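PDB 6ABW: citrate synthase from Metallosphaera sedula, which probably catalyses the condensation of acetyl-CoA with oxaloacetate and water to give citrate and CoA, a step of the tricarboxylic acid cycle. Local coordinates for residues W123-N128 / Y361-H366; T28-I33 / H61-G66. All blocks are in the same frame, centred on the assembly; numbering follows the deposited sequence.

Contact 1 of 2, residues W123-N128 / Y361-H366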
ATOM      1  N   TRP A 123      11.886   5.746 -10.895  1.00 13.52           N
ATOM      2  CA  TRP A 123      11.519   7.127 -11.207  1.00 13.68           C
ATOM      3  C   TRP A 123      12.564   7.692 -12.177  1.00 14.71           C
ATOM      4  O   TRP A 123      13.750   7.421 -12.050  1.00 12.96           O
ATOM      5  CB  TRP A 123      11.438   7.916  -9.925  1.00 15.22           C
ATOM      6  CG  TRP A 123      10.214   7.492  -9.181  1.00 15.89           C
ATOM      7  CD1 TRP A 123      10.062   6.456  -8.314  1.00 16.55           C
ATOM      8  CD2 TRP A 123       8.909   8.044  -9.386  1.00 16.91           C
ATOM      9  NE1 TRP A 123       8.728   6.344  -7.954  1.00 16.39           N
ATOM     10  CE2 TRP A 123       8.012   7.333  -8.562  1.00 16.44           C
ATOM     11  CE3 TRP A 123       8.431   9.120 -10.150  1.00 18.49           C
ATOM     12  CZ2 TRP A 123       6.650   7.643  -8.513  1.00 18.85           C
ATOM     13  CZ3 TRP A 123       7.087   9.435 -10.080  1.00 20.04           C
ATOM     14  CH2 TRP A 123       6.222   8.686  -9.276  1.00 18.98           C
ATOM     15  N   ASN A 124      12.067   8.385 -13.164  1.00 15.26           N
ATOM     16  CA  ASN A 124      12.873   8.996 -14.249  1.00 16.70           C
ATOM     17  C   ASN A 124      12.098  10.186 -14.830  1.00 15.74           C
ATOM     18  O   ASN A 124      11.068  10.001 -15.465  1.00 14.29           O
ATOM     19  CB  ASN A 124      13.170   7.912 -15.308  1.00 16.98           C
ATOM     20  CG  ASN A 124      14.023   8.460 -16.400  1.00 18.32           C
ATOM     21  OD1 ASN A 124      14.996   9.099 -16.097  1.00 18.48           O
ATOM     22  ND2 ASN A 124      13.659   8.255 -17.609  1.00 17.81           N
ATOM     23  N   LYS A 125      12.585  11.408 -14.636  1.00 16.43           N
ATOM     24  CA  LYS A 125      11.842  12.587 -15.153  1.00 20.04           C
ATOM     25  C   LYS A 125      11.331  12.495 -16.563  1.00 18.17           C
ATOM     26  O   LYS A 125      10.202  12.856 -16.812  1.00 18.07           O
ATOM     27  CB  LYS A 125      12.647  13.873 -15.054  1.00 23.77           C
ATOM     28  CG  LYS A 125      12.704  14.478 -13.671  1.00 33.88           C
ATOM     29  CD  LYS A 125      13.163  15.945 -13.769  1.00 42.75           C
ATOM     30  CE  LYS A 125      13.163  16.627 -12.402  1.00 52.47           C
ATOM     31  NZ  LYS A 125      12.026  17.594 -12.243  1.00 58.60           N
ATOM     32  N   ALA A 126      12.122  11.976 -17.506  1.00 17.62           N
ATOM     33  CA  ALA A 126      11.718  11.891 -18.910  1.00 17.93           C
ATOM     34  C   ALA A 126      10.593  10.916 -19.242  1.00 15.94           C
ATOM     35  O   ALA A 126       9.914  11.104 -20.206  1.00 15.11           O
ATOM     36  CB  ALA A 126      12.888  11.544 -19.817  1.00 20.38           C
ATOM     37  N   THR A 127      10.412   9.903 -18.416  1.00 15.80           N
ATOM     38  CA  THR A 127       9.451   8.858 -18.667  1.00 15.80           C
ATOM     39  C   THR A 127       8.321   8.707 -17.599  1.00 15.14           C
ATOM     40  O   THR A 127       7.441   7.924 -17.848  1.00 14.81           O
ATOM     41  CB  THR A 127      10.135   7.482 -18.818  1.00 17.16           C
ATOM     42  OG1 THR A 127      10.858   7.120 -17.637  1.00 15.02           O
ATOM     43  CG2 THR A 127      11.059   7.519 -20.021  1.00 20.07           C
ATOM     44  N   ASN A 128       8.361   9.457 -16.518  1.00 13.67           N
ATOM     45  CA  ASN A 128       7.340   9.334 -15.439  1.00 11.90           C
ATOM     46  C   ASN A 128       5.902   9.471 -16.020  1.00 12.40           C
ATOM     47  O   ASN A 128       4.979   8.663 -15.707  1.00 12.22           O
ATOM     48  CB  ASN A 128       7.566  10.374 -14.353  1.00 11.67           C
ATOM     49  CG  ASN A 128       8.753  10.123 -13.466  1.00 11.50           C
ATOM     50  OD1 ASN A 128       9.181   8.952 -13.257  1.00 13.45           O
ATOM     51  ND2 ASN A 128       9.304  11.188 -12.898  1.00 12.33           N
ATOM     52  N   TYR A 361       5.080  15.264  -6.555  1.00 15.33           N
ATOM     53  CA  TYR A 361       5.806  15.110  -5.334  1.00 16.95           C
ATOM     54  C   TYR A 361       7.258  14.645  -5.520  1.00 15.55           C
ATOM     55  O   TYR A 361       8.174  15.236  -4.917  1.00 20.71           O
ATOM     56  CB  TYR A 361       5.032  14.200  -4.366  1.00 19.63           C
ATOM     57  CG  TYR A 361       5.668  14.105  -3.022  1.00 22.24           C
ATOM     58  CD1 TYR A 361       5.480  15.095  -2.066  1.00 27.52           C
ATOM     59  CD2 TYR A 361       6.470  13.027  -2.722  1.00 28.58           C
ATOM     60  CE1 TYR A 361       6.077  14.980  -0.803  1.00 33.16           C
ATOM     61  CE2 TYR A 361       7.091  12.906  -1.497  1.00 34.57           C
ATOM     62  CZ  TYR A 361       6.898  13.875  -0.525  1.00 39.68           C
ATOM     63  OH  TYR A 361       7.565  13.695   0.700  1.00 44.07           O
ATOM     64  N   VAL A 362       7.473  13.609  -6.320  1.00 15.10           N
ATOM     65  CA  VAL A 362       8.802  13.045  -6.494  1.00 16.42           C
ATOM     66  C   VAL A 362       9.660  14.110  -7.238  1.00 18.73           C
ATOM     67  O   VAL A 362      10.847  14.303  -6.884  1.00 19.22           O
ATOM     68  CB  VAL A 362       8.779  11.723  -7.273  1.00 15.69           C
ATOM     69  CG1 VAL A 362      10.147  11.299  -7.688  1.00 18.31           C
ATOM     70  CG2 VAL A 362       8.130  10.567  -6.432  1.00 16.58           C
ATOM     71  N   GLU A 363       9.081  14.749  -8.254  1.00 15.77           N
ATOM     72  CA  GLU A 363       9.907  15.635  -9.126  1.00 20.32           C
ATOM     73  C   GLU A 363      10.258  16.925  -8.429  1.00 24.68           C
ATOM     74  O   GLU A 363      11.282  17.485  -8.707  1.00 27.61           O
ATOM     75  CB  GLU A 363       9.251  15.861 -10.465  1.00 19.78           C
ATOM     76  CG  GLU A 363       9.277  14.647 -11.340  1.00 19.31           C
ATOM     77  CD  GLU A 363       8.723  14.896 -12.741  1.00 18.88           C
ATOM     78  OE1 GLU A 363       8.376  16.114 -13.024  1.00 20.64           O
ATOM     79  OE2 GLU A 363       8.580  13.935 -13.589  1.00 17.89           O
ATOM     80  N   ASP A 364       9.453  17.394  -7.495  1.00 28.85           N
ATOM     81  CA  ASP A 364       9.656  18.732  -6.995  1.00 42.92           C
ATOM     82  C   ASP A 364      10.138  18.705  -5.587  1.00 44.74           C
ATOM     83  O   ASP A 364      11.120  19.349  -5.245  1.00 38.93           O
ATOM     84  CB  ASP A 364       8.350  19.557  -7.194  1.00 55.99           C
ATOM     85  CG  ASP A 364       8.447  21.009  -6.674  1.00 69.11           C
ATOM     86  OD1 ASP A 364       9.547  21.619  -6.701  1.00 83.41           O
ATOM     87  OD2 ASP A 364       7.400  21.552  -6.253  1.00 74.25           O
ATOM     88  N   GLN A 365       9.472  17.892  -4.783  1.00 54.05           N
ATOM     89  CA  GLN A 365       9.377  18.097  -3.325  1.00 57.52           C
ATOM     90  C   GLN A 365       9.614  16.769  -2.617  1.00 58.84           C
ATOM     91  O   GLN A 365       9.029  16.476  -1.560  1.00 47.04           O
ATOM     92  CB  GLN A 365       8.002  18.702  -2.962  1.00 55.90           C
ATOM     93  CG  GLN A 365       7.031  18.708  -4.134  1.00 52.75           C
ATOM     94  CD  GLN A 365       5.638  19.210  -3.828  1.00 53.67           C
ATOM     95  OE1 GLN A 365       4.714  19.060  -4.670  1.00 43.64           O
ATOM     96  NE2 GLN A 365       5.468  19.834  -2.638  1.00 47.22           N
ATOM     97  N   HIS A 366      10.487  15.964  -3.220  1.00 62.29           N
ATOM     98  CA  HIS A 366      10.771  14.669  -2.672  1.00 68.38           C
ATOM     99  C   HIS A 366      11.556  14.894  -1.365  1.00 75.95           C
ATOM    100  O   HIS A 366      12.722  15.315  -1.384  1.00 62.66           O
ATOM    101  CB  HIS A 366      11.553  13.787  -3.646  1.00 66.58           C
ATOM    102  CG  HIS A 366      12.061  12.550  -2.999  1.00 64.44           C
ATOM    103  ND1 HIS A 366      13.391  12.365  -2.702  1.00 61.71           N
ATOM    104  CD2 HIS A 366      11.400  11.496  -2.471  1.00 62.67           C
ATOM    105  CE1 HIS A 366      13.539  11.218  -2.067  1.00 62.53           C
ATOM    106  NE2 HIS A 366      12.345  10.675  -1.906  1.00 58.26           N
TER

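Contact 2 of 2, residues T28-I33 / H61-G66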
ATOM      1  N   THR A  28       0.538  21.904  -4.728  1.00 22.48           N
ATOM      2  CA  THR A  28       0.055  21.336  -5.947  1.00 20.18           C
ATOM      3  C   THR A  28      -0.366  22.397  -6.927  1.00 20.68           C
ATOM      4  O   THR A  28      -0.777  23.464  -6.513  1.00 22.67           O
ATOM      5  CB  THR A  28      -1.125  20.301  -5.693  1.00 18.93           C
ATOM      6  OG1 THR A  28      -1.382  19.603  -6.888  1.00 20.29           O
ATOM      7  CG2 THR A  28      -2.446  20.988  -5.271  1.00 21.57           C
ATOM      8  N   SER A  29      -0.279  22.067  -8.208  1.00 19.86           N
ATOM      9  CA  SER A  29      -0.831  22.844  -9.306  1.00 20.59           C
ATOM     10  C   SER A  29      -1.970  22.135  -9.998  1.00 19.61           C
ATOM     11  O   SER A  29      -2.469  22.591 -11.000  1.00 20.23           O
ATOM     12  CB  SER A  29       0.260  23.181 -10.345  1.00 23.78           C
ATOM     13  OG  SER A  29       1.256  23.896  -9.686  1.00 26.10           O
ATOM     14  N   LEU A  30      -2.465  21.072  -9.394  1.00 16.37           N
ATOM     15  CA  LEU A  30      -3.433  20.205 -10.019  1.00 18.74           C
ATOM     16  C   LEU A  30      -4.862  20.682  -9.833  1.00 19.22           C
ATOM     17  O   LEU A  30      -5.603  20.801 -10.827  1.00 22.04           O
ATOM     18  CB  LEU A  30      -3.309  18.768  -9.467  1.00 19.81           C
ATOM     19  CG  LEU A  30      -1.986  18.023  -9.802  1.00 21.77           C
ATOM     20  CD1 LEU A  30      -1.910  16.683  -9.024  1.00 23.64           C
ATOM     21  CD2 LEU A  30      -1.810  17.809 -11.299  1.00 24.12           C
ATOM     22  N   THR A  31      -5.257  20.877  -8.579  1.00 17.68           N
ATOM     23  CA  THR A  31      -6.668  20.976  -8.239  1.00 16.97           C
ATOM     24  C   THR A  31      -6.852  22.133  -7.276  1.00 15.55           C
ATOM     25  O   THR A  31      -6.129  22.210  -6.260  1.00 14.59           O
ATOM     26  CB  THR A  31      -7.172  19.661  -7.576  1.00 19.15           C
ATOM     27  OG1 THR A  31      -6.876  18.576  -8.469  1.00 23.04           O
ATOM     28  CG2 THR A  31      -8.563  19.661  -7.423  1.00 17.93           C
ATOM     29  N   TYR A  32      -7.754  23.023  -7.659  1.00 14.97           N
ATOM     30  CA  TYR A  32      -8.157  24.167  -6.809  1.00 15.32           C
ATOM     31  C   TYR A  32      -9.599  23.957  -6.341  1.00 14.45           C
ATOM     32  O   TYR A  32     -10.472  23.664  -7.134  1.00 14.16           O
ATOM     33  CB  TYR A  32      -8.047  25.455  -7.629  1.00 16.94           C
ATOM     34  CG  TYR A  32      -8.607  26.670  -6.929  1.00 18.25           C
ATOM     35  CD1 TYR A  32      -7.918  27.242  -5.871  1.00 22.45           C
ATOM     36  CD2 TYR A  32      -9.825  27.212  -7.332  1.00 19.24           C
ATOM     37  CE1 TYR A  32      -8.445  28.318  -5.189  1.00 23.98           C
ATOM     38  CE2 TYR A  32     -10.348  28.345  -6.670  1.00 22.60           C
ATOM     39  CZ  TYR A  32      -9.621  28.879  -5.626  1.00 25.21           C
ATOM     40  OH  TYR A  32     -10.086  29.957  -4.904  1.00 27.15           O
ATOM     41  N   ILE A  33      -9.844  24.166  -5.058  1.00 14.71           N
ATOM     42  CA  ILE A  33     -11.180  24.028  -4.487  1.00 15.65           C
ATOM     43  C   ILE A  33     -11.505  25.276  -3.706  1.00 17.16           C
ATOM     44  O   ILE A  33     -10.676  25.693  -2.898  1.00 16.73           O
ATOM     45  CB  ILE A  33     -11.290  22.793  -3.549  1.00 17.76           C
ATOM     46  CG1 ILE A  33     -10.981  21.529  -4.315  1.00 18.86           C
ATOM     47  CG2 ILE A  33     -12.700  22.685  -3.004  1.00 18.56           C
ATOM     48  CD1 ILE A  33     -10.629  20.358  -3.436  1.00 19.85           C
ATOM     49  N   HIS A  61      -3.969  14.408 -20.047  1.00 14.04           N
ATOM     50  CA  HIS A  61      -2.870  15.283 -20.508  1.00 13.32           C
ATOM     51  C   HIS A  61      -2.732  16.530 -19.659  1.00 13.14           C
ATOM     52  O   HIS A  61      -1.632  16.885 -19.268  1.00 13.64           O
ATOM     53  CB  HIS A  61      -3.061  15.585 -22.011  1.00 14.62           C
ATOM     54  CG  HIS A  61      -1.870  16.207 -22.648  1.00 16.91           C
ATOM     55  ND1 HIS A  61      -1.452  17.485 -22.369  1.00 16.38           N
ATOM     56  CD2 HIS A  61      -0.903  15.655 -23.433  1.00 18.71           C
ATOM     57  CE1 HIS A  61      -0.317  17.727 -23.002  1.00 18.16           C
ATOM     58  NE2 HIS A  61       0.042  16.627 -23.646  1.00 18.01           N
ATOM     59  N   LEU A  62      -3.835  17.164 -19.277  1.00 12.58           N
ATOM     60  CA  LEU A  62      -3.795  18.317 -18.399  1.00 13.12           C
ATOM     61  C   LEU A  62      -3.195  18.051 -17.052  1.00 13.01           C
ATOM     62  O   LEU A  62      -2.397  18.837 -16.561  1.00 14.05           O
ATOM     63  CB  LEU A  62      -5.240  18.863 -18.248  1.00 14.15           C
ATOM     64  CG  LEU A  62      -5.492  19.960 -17.257  1.00 16.84           C
ATOM     65  CD1 LEU A  62      -4.763  21.210 -17.746  1.00 17.01           C
ATOM     66  CD2 LEU A  62      -7.022  20.149 -17.128  1.00 16.63           C
ATOM     67  N   MET A  63      -3.592  16.958 -16.412  1.00 12.88           N
ATOM     68  CA  MET A  63      -3.064  16.618 -15.108  1.00 14.22           C
ATOM     69  C   MET A  63      -1.611  16.200 -15.119  1.00 14.38           C
ATOM     70  O   MET A  63      -0.876  16.506 -14.219  1.00 14.49           O
ATOM     71  CB  MET A  63      -3.902  15.531 -14.487  1.00 17.72           C
ATOM     72  CG  MET A  63      -5.310  16.000 -14.213  1.00 22.59           C
ATOM     73  SD  MET A  63      -5.694  15.528 -12.520  1.00 36.53           S
ATOM     74  CE  MET A  63      -5.976  17.176 -11.857  1.00 40.37           C
ATOM     75  N   LEU A  64      -1.203  15.511 -16.149  1.00 13.66           N
ATOM     76  CA  LEU A  64       0.188  15.011 -16.227  1.00 15.71           C
ATOM     77  C   LEU A  64       1.153  16.053 -16.812  1.00 15.71           C
ATOM     78  O   LEU A  64       2.297  16.043 -16.469  1.00 17.11           O
ATOM     79  CB  LEU A  64       0.237  13.736 -17.034  1.00 14.95           C
ATOM     80  CG  LEU A  64      -0.432  12.564 -16.370  1.00 15.13           C
ATOM     81  CD1 LEU A  64      -0.307  11.398 -17.309  1.00 17.30           C
ATOM     82  CD2 LEU A  64       0.166  12.217 -15.043  1.00 16.22           C
ATOM     83  N   TYR A  65       0.698  16.878 -17.735  1.00 16.24           N
ATOM     84  CA  TYR A  65       1.591  17.801 -18.455  1.00 17.43           C
ATOM     85  C   TYR A  65       1.298  19.264 -18.201  1.00 20.00           C
ATOM     86  O   TYR A  65       2.118  20.090 -18.593  1.00 21.57           O
ATOM     87  CB  TYR A  65       1.558  17.563 -19.930  1.00 18.43           C
ATOM     88  CG  TYR A  65       2.064  16.237 -20.348  1.00 17.80           C
ATOM     89  CD1 TYR A  65       1.225  15.163 -20.403  1.00 18.39           C
ATOM     90  CD2 TYR A  65       3.401  16.017 -20.680  1.00 19.72           C
ATOM     91  CE1 TYR A  65       1.673  13.915 -20.741  1.00 20.14           C
ATOM     92  CE2 TYR A  65       3.836  14.719 -21.086  1.00 21.49           C
ATOM     93  CZ  TYR A  65       2.964  13.669 -21.086  1.00 20.60           C
ATOM     94  OH  TYR A  65       3.207  12.312 -21.458  1.00 23.89           O
ATOM     95  N   GLY A  66       0.163  19.588 -17.580  1.00 16.84           N
ATOM     96  CA  GLY A  66      -0.101  20.971 -17.147  1.00 18.74           C
ATOM     97  C   GLY A  66      -0.914  21.822 -18.107  1.00 18.66           C
ATOM     98  O   GLY A  66      -1.253  22.946 -17.739  1.00 21.02           O
TER

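Contact 1 of 2, residues W123-N128 / Y361-H366
The indole of Trp123 takes Val362 on one face: methyl CG2 stands 3.7 Å from the centroid of the six-membered ring and almost straight above it, a CH-pi contact. The other methyl, CG1, covers the same ring nearer its junction, 3.7 Å from Trp123 CE3. With CG1 anti to the backbone N (chi1 168°), Val362 can set both methyls on the indole. At the edge of the ring, in its plane, lies the amide nitrogen of Asn128. The indole N-H turns elsewhere, to the carbonyl of Ser212, while Val358 and Ile359, earlier on helix 342-365, also touch the ring.

That edge amide carries the polar half of the contact. Asn128 ND2 donates to Glu363 OE2 over 2.9 Å in a nearly straight bond (169°), received by the anti lone pair of the carboxylate oxygen and lying close to the amide plane. The amide and carboxylate planes are turned 32° from each other. Asn128 OD1, in turn, accepts the backbone N of Asn124 at 2.9 Å, so both ends of the amide are engaged and its rotation is fixed. Trimming Trp123 to an alanine is likely to open a gap under the Val362 methyls and to leave the Ser212 carbonyl without its indole donor.

Glu363 has a stronger partner in Arg129, which forms a salt bridge to OE1. Lys125 contributes more loosely: its NZ, swung over by a bend at the end of the chain, stays 4.0 Å from Glu363 OE1, too far for a salt bridge. The loop before helix 128-151 and that helix's first residue are thus joined to helix 342-365 by an apolar patch beside a bonded carboxylate, whose negative charge is likely to be stabilised by Arg129 and, more weakly, by Lys125.

Contact 2 of 2, residues T28-I33 / H61-G66
A strand-to-helix packing contact inside the mainly helical citrate synthase fold sets strand 31-34, outermost within this chain in a small antiparallel sheet, with the turn leading into it, against the last turn of helix 56-65. The turn is an ST turn, in which Thr28 OG1 accepts the backbone N of Leu30 at 3.1 Å; the same hydroxyl is also bonded to Glu360. Leu30 then reaches over the helix end, its methyl CD2 coming to 3.3 Å from Met63 O, while helix 342-365 packs against the same leucine through Ala356 and His357. From the helix, Met63 answers with a chain that kinks at both of its later torsions (chi2 -132°, chi3 119°), a course that carries its terminal methyl to the strand. Leu30, Thr31 and Met63 are all buried, and the small join mixes methyl-to-methylene contact with methyls set against oxygen atoms. Thr31 keeps its hydroxyl for Asp194, and Met63 CE lies 3.9 Å from Leu30 CB and 3.8 Å from Thr31 OG1.

Helix 342-365 is common ground for both contacts, an example of one long helix serving several parts of a fold at once. Contact 1 uses its C-terminal end directly, whereas contact 2 leans on it through Leu30, which touches Glu360, one residue before segment 361-366. Arg129 reaches into both: it forms a salt bridge with Glu363 in contact 1 and a weak hydrogen bond to the carbonyl of Leu64 in segment 61-66. The contact centres lie 15 Å apart and the nearest atoms about 5 Å, without touching. Contact 1 is at the surface, away from the acetyl-CoA pocket; in contact 2 the side chain of Thr31 is about 10 Å from that of the predicted active-site residue His270.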